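Local coordinates for protein DyP-type peroxidase (Pleurotus ostreatus PC15, PDB 6FSK) that probably uses heme b and peroxide to oxidise dyes and other substrates, and is linked to manganese(II) oxidation at a non-canonical site, at residues A73-G83 with D131-G140; G215-R226 with C384-G392. The protein carries 1 engineered substitution. All blocks are in the same frame, centred on the assembly; numbering follows the deposited sequence.

Both contacts reach the same antiparallel sheet, at places whose centres are about 19 Å apart. Contact 1 pairs two of its strands, 74-80 and 134-140, in the dimeric alpha+beta barrel part of the protein, with nearly all its touching residues buried; backbone hydrogen bonds and apolar side chains do nearly all the work. Contact 2 belongs to the C-terminal part and fastens the loop 215-226 to the end of strand 379-386 and the turn after it. It is also largely buried, but its chemistry is polar: serine hydrogen bonds inside, and a salt bridge with two waters among partly exposed residues. The two meet where Phe137 CZ packs 3.4 Å from Tyr385 OH, and Asp11 binds both Asn76 and Tyr385.

Contact 1: A73-G83 with D131-G140; sequences AAVNVSFSHLG and DIHGVIFVAG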
loop_
_atom_site.group_PDB
_atom_site.type_symbol
_atom_site.label_atom_id
_atom_site.label_comp_id
_atom_site.label_asym_id
_atom_site.label_seq_id
_atom_site.Cartn_x
_atom_site.Cartn_y
_atom_site.Cartn_z
ATOM N N ALA A 73 -22.727 -3.467 -2.247
ATOM C CA ALA A 73 -21.381 -3.008 -1.944
ATOM C C ALA A 73 -21.049 -3.444 -0.523
ATOM O O ALA A 73 -21.929 -3.591 0.342
ATOM C CB ALA A 73 -21.323 -1.511 -2.053
ATOM N N ALA A 74 -19.752 -3.571 -0.256
ATOM C CA ALA A 74 -19.248 -4.056 1.008
ATOM C C ALA A 74 -18.619 -2.942 1.796
ATOM O O ALA A 74 -18.032 -2.016 1.207
ATOM C CB ALA A 74 -18.222 -5.112 0.779
ATOM N N VAL A 75 -18.682 -3.065 3.117
ATOM C CA VAL A 75 -18.248 -1.952 3.965
ATOM C C VAL A 75 -17.347 -2.422 5.067
ATOM O O VAL A 75 -17.565 -3.519 5.673
ATOM C CB VAL A 75 -19.468 -1.217 4.588
ATOM C CG1 VAL A 75 -20.262 -2.118 5.453
ATOM C CG2 VAL A 75 -19.062 -0.009 5.404
ATOM N N ASN A 76 -16.324 -1.643 5.361
ATOM C CA ASN A 76 -15.423 -1.876 6.503
ATOM C C ASN A 76 -15.253 -0.523 7.230
ATOM O O ASN A 76 -15.687 0.565 6.749
ATOM C CB ASN A 76 -14.018 -2.373 6.080
ATOM C CG ASN A 76 -13.874 -3.899 6.007
ATOM O OD1 ASN A 76 -12.735 -4.375 6.002
ATOM N ND2 ASN A 76 -14.985 -4.660 5.964
ATOM N N VAL A 77 -14.638 -0.542 8.410
ATOM C CA VAL A 77 -14.506 0.616 9.273
ATOM C C VAL A 77 -13.176 0.593 10.014
ATOM O O VAL A 77 -12.726 -0.507 10.419
ATOM C CB VAL A 77 -15.677 0.788 10.302
ATOM C CG1 VAL A 77 -15.631 -0.333 11.375
ATOM C CG2 VAL A 77 -15.609 2.157 10.979
ATOM N N SER A 78 -12.518 1.737 10.250
ATOM C CA SER A 78 -11.233 1.749 10.894
ATOM C C SER A 78 -11.097 3.045 11.673
ATOM O O SER A 78 -11.715 4.039 11.281
ATOM C CB SER A 78 -10.150 1.529 9.829
ATOM O OG SER A 78 -8.917 1.051 10.317
ATOM N N PHE A 79 -10.375 3.004 12.770
ATOM C CA PHE A 79 -10.317 4.125 13.689
ATOM C C PHE A 79 -8.922 4.586 13.945
ATOM O O PHE A 79 -7.978 3.772 14.177
ATOM C CB PHE A 79 -10.937 3.731 15.065
ATOM C CG PHE A 79 -12.386 3.500 15.012
ATOM C CD1 PHE A 79 -13.265 4.560 15.179
ATOM C CD2 PHE A 79 -12.882 2.265 14.724
ATOM C CE1 PHE A 79 -14.625 4.368 15.068
ATOM C CE2 PHE A 79 -14.260 2.032 14.635
ATOM C CZ PHE A 79 -15.127 3.121 14.774
ATOM N N SER A 80 -8.729 5.923 13.979
ATOM C CA SER A 80 -7.430 6.444 14.295
ATOM C C SER A 80 -7.180 6.531 15.787
ATOM O O SER A 80 -8.080 6.373 16.581
ATOM C CB SER A 80 -7.280 7.867 13.711
ATOM O OG SER A 80 -8.138 8.766 14.470
ATOM N N HIS A 81 -5.950 6.872 16.159
ATOM C CA HIS A 81 -5.641 7.030 17.574
ATOM C C HIS A 81 -6.424 8.170 18.152
ATOM O O HIS A 81 -6.997 8.034 19.220
ATOM C CB HIS A 81 -4.187 7.240 17.762
ATOM C CG HIS A 81 -3.827 7.589 19.185
ATOM N ND1 HIS A 81 -3.797 6.663 20.200
ATOM C CD2 HIS A 81 -3.538 8.773 19.739
ATOM C CE1 HIS A 81 -3.448 7.258 21.333
ATOM N NE2 HIS A 81 -3.260 8.537 21.076
ATOM N N LEU A 82 -6.558 9.225 17.374
ATOM C CA LEU A 82 -7.394 10.336 17.849
ATOM C C LEU A 82 -8.815 9.878 18.056
ATOM O O LEU A 82 -9.549 10.353 18.966
ATOM C CB LEU A 82 -7.349 11.480 16.846
ATOM C CG LEU A 82 -5.989 12.167 16.747
ATOM C CD1 LEU A 82 -5.853 12.916 15.446
ATOM C CD2 LEU A 82 -5.713 13.080 17.931
ATOM N N GLY A 83 -9.338 9.061 17.193
ATOM C CA GLY A 83 -10.678 8.585 17.357
ATOM C C GLY A 83 -10.884 7.665 18.556
ATOM O O GLY A 83 -11.902 7.747 19.271
ATOM N N ASP A 131 -8.105 16.867 12.367
ATOM C CA ASP A 131 -8.172 15.608 13.091
ATOM C C ASP A 131 -9.275 14.755 12.454
ATOM O O ASP A 131 -10.432 15.156 12.236
ATOM C CB ASP A 131 -8.609 15.842 14.562
ATOM C CG ASP A 131 -7.521 16.461 15.466
ATOM O OD1 ASP A 131 -6.448 16.825 15.053
ATOM O OD2 ASP A 131 -7.852 16.569 16.695
ATOM N N ILE A 132 -8.881 13.529 12.127
ATOM C CA ILE A 132 -9.795 12.518 11.572
ATOM C C ILE A 132 -9.878 11.409 12.607
ATOM O O ILE A 132 -8.834 10.912 13.056
ATOM C CB ILE A 132 -9.289 11.963 10.224
ATOM C CG1 ILE A 132 -9.342 13.112 9.215
ATOM C CG2 ILE A 132 -10.091 10.751 9.821
ATOM C CD1 ILE A 132 -8.653 12.810 7.902
ATOM N N HIS A 133 -11.088 10.994 12.970
ATOM C CA HIS A 133 -11.308 9.944 14.006
ATOM C C HIS A 133 -11.487 8.528 13.435
ATOM O O HIS A 133 -11.186 7.580 14.134
ATOM C CB HIS A 133 -12.531 10.319 14.834
ATOM C CG HIS A 133 -12.316 11.520 15.670
ATOM N ND1 HIS A 133 -13.375 12.228 16.215
ATOM C CD2 HIS A 133 -11.205 12.205 15.991
ATOM C CE1 HIS A 133 -12.891 13.249 16.893
ATOM N NE2 HIS A 133 -11.583 13.263 16.785
ATOM N N GLY A 134 -11.944 8.407 12.195
ATOM C CA GLY A 134 -12.132 7.143 11.552
ATOM C C GLY A 134 -12.422 7.267 10.101
ATOM O O GLY A 134 -12.572 8.386 9.576
ATOM N N VAL A 135 -12.513 6.129 9.449
ATOM C CA VAL A 135 -12.920 5.995 8.079
ATOM C C VAL A 135 -13.920 4.873 7.937
ATOM O O VAL A 135 -13.698 3.798 8.495
ATOM C CB VAL A 135 -11.689 5.830 7.137
ATOM C CG1 VAL A 135 -10.806 4.598 7.423
ATOM C CG2 VAL A 135 -12.063 5.849 5.667
ATOM N N ILE A 136 -14.970 5.122 7.236
ATOM C CA ILE A 136 -15.919 4.139 6.757
ATOM C C ILE A 136 -15.634 4.014 5.255
ATOM O O ILE A 136 -15.610 5.033 4.569
ATOM C CB ILE A 136 -17.397 4.529 7.014
ATOM C CG1 ILE A 136 -17.671 4.431 8.505
ATOM C CG2 ILE A 136 -18.331 3.634 6.222
ATOM C CD1 ILE A 136 -18.836 5.282 8.895
ATOM N N PHE A 137 -15.413 2.800 4.758
ATOM C CA PHE A 137 -15.164 2.643 3.351
ATOM C C PHE A 137 -16.012 1.569 2.701
ATOM O O PHE A 137 -16.345 0.582 3.343
ATOM C CB PHE A 137 -13.710 2.528 2.988
ATOM C CG PHE A 137 -12.988 1.409 3.708
ATOM C CD1 PHE A 137 -12.552 1.634 5.007
ATOM C CD2 PHE A 137 -12.585 0.226 3.012
ATOM C CE1 PHE A 137 -11.780 0.646 5.669
ATOM C CE2 PHE A 137 -11.813 -0.733 3.683
ATOM C CZ PHE A 137 -11.425 -0.511 4.965
ATOM N N VAL A 138 -16.419 1.867 1.489
ATOM C CA VAL A 138 -17.437 1.088 0.789
ATOM C C VAL A 138 -16.895 0.799 -0.615
ATOM O O VAL A 138 -16.531 1.675 -1.361
ATOM C CB VAL A 138 -18.780 1.860 0.754
ATOM C CG1 VAL A 138 -19.804 1.046 0.034
ATOM C CG2 VAL A 138 -19.281 2.173 2.136
ATOM N N ALA A 139 -16.851 -0.476 -0.954
ATOM C CA ALA A 139 -16.319 -0.968 -2.230
ATOM C C ALA A 139 -17.365 -1.712 -3.008
ATOM O O ALA A 139 -18.081 -2.569 -2.482
ATOM C CB ALA A 139 -15.178 -1.935 -1.899
ATOM N N GLY A 140 -17.371 -1.557 -4.287
ATOM C CA GLY A 140 -18.336 -2.317 -5.063
ATOM C C GLY A 140 -18.053 -2.238 -6.535
ATOM O O GLY A 140 -16.976 -1.778 -6.955
#
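Ser80 OG is held by two backbone groups: it donates to Ile132 O at 2.7 Å, lying in the carbonyl plane on a lone pair, and accepts from Gly83 N at 3.0 Å. The second bond makes Ser80 the N-cap of helix 81-86, while the first ties that helix start to the residues leading into strand 134-140. With an alanine here, Ile132 O and Gly83 N would probably both be left without their hydroxyl partner, removing the side-chain cap at the start of the helix. From this end an antiparallel ladder of the dimeric alpha+beta barrel domain runs back to Ala74, the strand axes 169° apart. Hydrogen-bonded pairs Ser78/Val135, Asn76/Phe137 and Ala74/Ala139 alternate with non-hydrogen-bonded ones; Asn76 N reaches Phe137 O at 3.0 Å. His133 and Gly134 both face Phe26 of strand 20-28, forming a classic beta bulge on the far edge.

Each face of the ladder has its own packing. Val75, Val77, Ile136 and Val138 share one, where Val75 CG2 lies 3.8 Å from Ile136 CG2 with the two side chains side by side and pointing the same way. Helix 31-41 covers this face, Phe41 touching Val75, Val77 and Ile136. The opposite face carries Asn76, whose amide is bonded at both ends: ND2 bonds to Val75 O at 2.8 Å and also to Lys46 O, while OD1 accepts from Asp11 N. Phe137 has CG between its backbone N and carbonyl carbon (chi1 56°), which brings the ring across to the neighbouring strand. Asn76 CB therefore sits over a face of that ring as a CH-pi contact, 27° off the normal, offset toward the rim and only 3.4 Å from Phe137 CZ.

Contact 2: G215-R226 with C384-G392; sequences GFILAKENGDSR and CYSSSIDDG
Arg226 grips Asp391 end-on with two nitrogens, one for each carboxylate oxygen: NH1 lies 2.8 Å from Asp391 OD2, with a nearly straight N-H at 172°, and NH2 lies 3.0 Å from Asp391 OD1. Both oxygens stay close to the guanidinium plane, yet the carboxylate is turned 53° against it, so the nitrogens approach from above the carboxylate. Ser388 OG stands over one guanidinium face without bonding to it. That hydroxyl instead accepts from Asp391 N at 2.9 Å, an ST motif that fixes the backbone carrying the carboxylate.

Deeper in, Ser387 joins the loop to the strand end. Its OG, between the backbone N and the carbonyl carbon (chi1 66°), donates to Gly215 O at 2.7 Å, and its N donates to Phe216 O at 3.0 Å, so one residue satisfies two successive carbonyls of the 3-10 turn.

The second shell sets the arginine. Asp224 OD1 accepts from Arg226 N in an Asx turn, and water 1 bridges the same OD1 to Arg226 NH1. Water 2 links Arg226 NH2 to Asp390 OD2, which also accepts from Asn96 N. Asp224 OD2 takes Lys220 N at 2.8 Å and a salt bridge from Arg230, which also bonds Ser387 O.

In this C-terminal part of the DyP-type peroxidase, Ser386's side chain is about 10 Å from the heme. The loop 215-226 closes over the end of strand 379-386, which runs between strands 238-247 and 354-360, while Gly392 holds the N-cap position of helix 393-401.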
loop_
_atom_site.group_PDB
_atom_site.type_symbol
_atom_site.label_atom_id
_atom_site.label_comp_id
_atom_site.label_asym_id
_atom_site.label_seq_id
_atom_site.Cartn_x
_atom_site.Cartn_y
_atom_site.Cartn_z
ATOM N N GLY A 215 -0.129 -13.448 12.891
ATOM C CA GLY A 215 0.170 -12.347 13.779
ATOM C C GLY A 215 1.061 -11.271 13.237
ATOM O O GLY A 215 1.231 -10.246 13.894
ATOM N N PHE A 216 1.601 -11.450 12.014
ATOM C CA PHE A 216 2.303 -10.329 11.329
ATOM C C PHE A 216 1.261 -9.416 10.643
ATOM O O PHE A 216 1.650 -8.316 10.242
ATOM C CB PHE A 216 3.302 -10.887 10.332
ATOM C CG PHE A 216 4.464 -11.533 11.018
ATOM C CD1 PHE A 216 5.343 -10.804 11.815
ATOM C CD2 PHE A 216 4.646 -12.912 10.952
ATOM C CE1 PHE A 216 6.391 -11.426 12.516
ATOM C CE2 PHE A 216 5.683 -13.472 11.655
ATOM C CZ PHE A 216 6.536 -12.777 12.466
ATOM N N ILE A 217 0.014 -9.861 10.570
ATOM C CA ILE A 217 -1.083 -9.076 9.932
ATOM C C ILE A 217 -2.137 -8.719 10.940
ATOM O O ILE A 217 -2.640 -7.575 10.911
ATOM C CB ILE A 217 -1.725 -9.829 8.741
ATOM C CG1 ILE A 217 -0.671 -10.230 7.673
ATOM C CG2 ILE A 217 -2.922 -9.051 8.104
ATOM C CD1 ILE A 217 0.114 -9.061 7.039
ATOM N N LEU A 218 -2.507 -9.659 11.816
ATOM C CA LEU A 218 -3.538 -9.494 12.785
ATOM C C LEU A 218 -2.962 -9.409 14.140
ATOM O O LEU A 218 -2.207 -10.280 14.541
ATOM C CB LEU A 218 -4.454 -10.696 12.689
ATOM C CG LEU A 218 -5.234 -10.992 11.423
ATOM C CD1 LEU A 218 -5.873 -12.400 11.458
ATOM C CD2 LEU A 218 -6.280 -9.946 11.195
ATOM N N ALA A 219 -3.366 -8.408 14.943
ATOM C CA ALA A 219 -2.906 -8.319 16.307
ATOM C C ALA A 219 -3.355 -9.525 17.180
ATOM O O ALA A 219 -4.453 -10.056 16.993
ATOM C CB ALA A 219 -3.417 -7.051 16.947
ATOM N N LYS A 220 -2.400 -9.902 18.025
ATOM C CA LYS A 220 -2.554 -10.978 19.020
ATOM C C LYS A 220 -2.869 -12.326 18.418
ATOM O O LYS A 220 -3.503 -13.160 19.052
ATOM C CB LYS A 220 -3.632 -10.617 20.035
ATOM C CG LYS A 220 -3.354 -9.311 20.754
ATOM C CD LYS A 220 -4.277 -9.017 21.929
ATOM C CE LYS A 220 -4.267 -10.106 22.994
ATOM N NZ LYS A 220 -3.356 -9.836 24.106
ATOM N N GLU A 221 -2.465 -12.567 17.194
ATOM C CA GLU A 221 -2.480 -13.934 16.632
ATOM C C GLU A 221 -1.067 -14.404 16.614
ATOM O O GLU A 221 -0.126 -13.684 16.888
ATOM C CB GLU A 221 -3.104 -13.945 15.236
ATOM C CG GLU A 221 -4.592 -13.741 15.197
ATOM C CD GLU A 221 -5.446 -14.905 15.712
ATOM O OE1 GLU A 221 -4.879 -15.962 16.114
ATOM O OE2 GLU A 221 -6.686 -14.761 15.709
ATOM N N ASN A 222 -0.901 -15.695 16.366
ATOM C CA ASN A 222 0.434 -16.294 16.427
ATOM C C ASN A 222 1.437 -15.556 15.541
ATOM O O ASN A 222 1.143 -15.351 14.342
ATOM C CB ASN A 222 0.251 -17.732 15.940
ATOM C CG ASN A 222 1.513 -18.520 15.977
ATOM O OD1 ASN A 222 2.287 -18.387 16.911
ATOM N ND2 ASN A 222 1.711 -19.384 14.980
ATOM N N GLY A 223 2.530 -15.119 16.129
ATOM C CA GLY A 223 3.522 -14.320 15.499
ATOM C C GLY A 223 3.555 -12.850 15.781
ATOM O O GLY A 223 4.507 -12.137 15.327
ATOM N N ASP A 224 2.497 -12.374 16.475
ATOM C CA ASP A 224 2.525 -10.968 16.942
ATOM C C ASP A 224 3.470 -10.819 18.123
ATOM O O ASP A 224 3.163 -11.189 19.262
ATOM C CB ASP A 224 1.116 -10.449 17.247
ATOM C CG ASP A 224 1.151 -9.018 17.748
ATOM O OD1 ASP A 224 2.190 -8.391 17.781
ATOM O OD2 ASP A 224 0.043 -8.545 18.095
ATOM N N SER A 225 4.613 -10.248 17.905
ATOM C CA SER A 225 5.597 -10.054 18.994
ATOM C C SER A 225 5.133 -9.158 20.099
ATOM O O SER A 225 5.674 -9.212 21.230
ATOM C CB SER A 225 6.954 -9.526 18.507
ATOM O OG SER A 225 6.772 -8.175 18.083
ATOM N N ARG A 226 4.165 -8.311 19.818
ATOM C CA ARG A 226 3.607 -7.408 20.813
ATOM C C ARG A 226 2.333 -7.937 21.437
ATOM O O ARG A 226 1.645 -7.162 22.142
ATOM C CB ARG A 226 3.382 -6.003 20.155
ATOM C CG ARG A 226 4.622 -5.428 19.575
ATOM C CD ARG A 226 4.292 -4.171 18.742
ATOM N NE ARG A 226 5.489 -3.496 18.294
ATOM C CZ ARG A 226 6.200 -3.845 17.192
ATOM N NH1 ARG A 226 5.883 -4.886 16.494
ATOM N NH2 ARG A 226 7.171 -3.097 16.811
ATOM N N CYS A 384 -2.519 -0.216 3.067
ATOM C CA CYS A 384 -1.851 -1.508 3.417
ATOM C C CYS A 384 -2.174 -1.847 4.861
ATOM O O CYS A 384 -2.413 -0.954 5.693
ATOM C CB CYS A 384 -0.337 -1.478 3.162
ATOM S SG CYS A 384 0.616 -0.502 4.316
ATOM N N TYR A 385 -2.108 -3.117 5.147
ATOM C CA TYR A 385 -2.344 -3.714 6.424
ATOM C C TYR A 385 -1.180 -4.499 6.952
ATOM O O TYR A 385 -0.519 -5.248 6.173
ATOM C CB TYR A 385 -3.514 -4.690 6.395
ATOM C CG TYR A 385 -4.850 -4.100 6.043
ATOM C CD1 TYR A 385 -5.645 -3.501 7.010
ATOM C CD2 TYR A 385 -5.325 -4.094 4.742
ATOM C CE1 TYR A 385 -6.889 -2.921 6.691
ATOM C CE2 TYR A 385 -6.526 -3.501 4.412
ATOM C CZ TYR A 385 -7.333 -2.934 5.416
ATOM O OH TYR A 385 -8.536 -2.374 5.099
ATOM N N SER A 386 -0.981 -4.420 8.240
ATOM C CA SER A 386 -0.111 -5.338 8.975
ATOM C C SER A 386 -0.384 -5.151 10.467
ATOM O O SER A 386 -1.140 -4.264 10.863
ATOM C CB SER A 386 1.369 -5.227 8.707
ATOM O OG SER A 386 1.982 -4.190 9.461
ATOM N N SER A 387 0.207 -5.976 11.321
ATOM C CA SER A 387 0.008 -5.841 12.720
ATOM C C SER A 387 0.950 -4.860 13.343
ATOM O O SER A 387 0.962 -4.678 14.578
ATOM C CB SER A 387 0.118 -7.195 13.425
ATOM O OG SER A 387 1.439 -7.661 13.318
ATOM N N SER A 388 1.769 -4.157 12.537
ATOM C CA SER A 388 2.675 -3.171 13.069
ATOM C C SER A 388 3.045 -2.204 11.945
ATOM O O SER A 388 3.764 -2.537 11.020
ATOM C CB SER A 388 3.940 -3.802 13.597
ATOM O OG SER A 388 4.908 -2.865 14.047
ATOM N N ILE A 389 2.590 -0.972 12.075
ATOM C CA ILE A 389 3.045 0.133 11.154
ATOM C C ILE A 389 4.509 0.444 11.413
ATOM O O ILE A 389 5.328 0.650 10.474
ATOM C CB ILE A 389 2.160 1.377 11.335
ATOM C CG1 ILE A 389 0.715 1.026 11.070
ATOM C CG2 ILE A 389 2.612 2.508 10.374
ATOM C CD1 ILE A 389 -0.226 2.224 11.295
ATOM N N ASP A 390 4.909 0.356 12.698
ATOM C CA ASP A 390 6.298 0.602 13.063
ATOM C C ASP A 390 7.228 -0.397 12.325
ATOM O O ASP A 390 8.245 0.006 11.748
ATOM C CB ASP A 390 6.558 0.417 14.523
ATOM C CG ASP A 390 5.930 1.494 15.396
ATOM O OD1 ASP A 390 5.563 2.572 14.911
ATOM O OD2 ASP A 390 5.869 1.208 16.675
ATOM N N ASP A 391 6.812 -1.646 12.238
ATOM C CA ASP A 391 7.649 -2.674 11.599
ATOM C C ASP A 391 7.478 -2.712 10.108
ATOM O O ASP A 391 8.413 -3.109 9.357
ATOM C CB ASP A 391 7.315 -4.102 12.082
ATOM C CG ASP A 391 7.700 -4.392 13.540
ATOM O OD1 ASP A 391 8.435 -3.640 14.177
ATOM O OD2 ASP A 391 7.219 -5.457 14.044
ATOM N N GLY A 392 6.285 -2.353 9.617
ATOM C CA GLY A 392 5.901 -2.420 8.240
ATOM C C GLY A 392 6.028 -1.128 7.455
ATOM O O GLY A 392 7.094 -0.640 7.187
HETATM O O HOH W 1 3.407 -6.483 16.225
HETATM O O HOH W 2 7.129 -0.471 18.104
#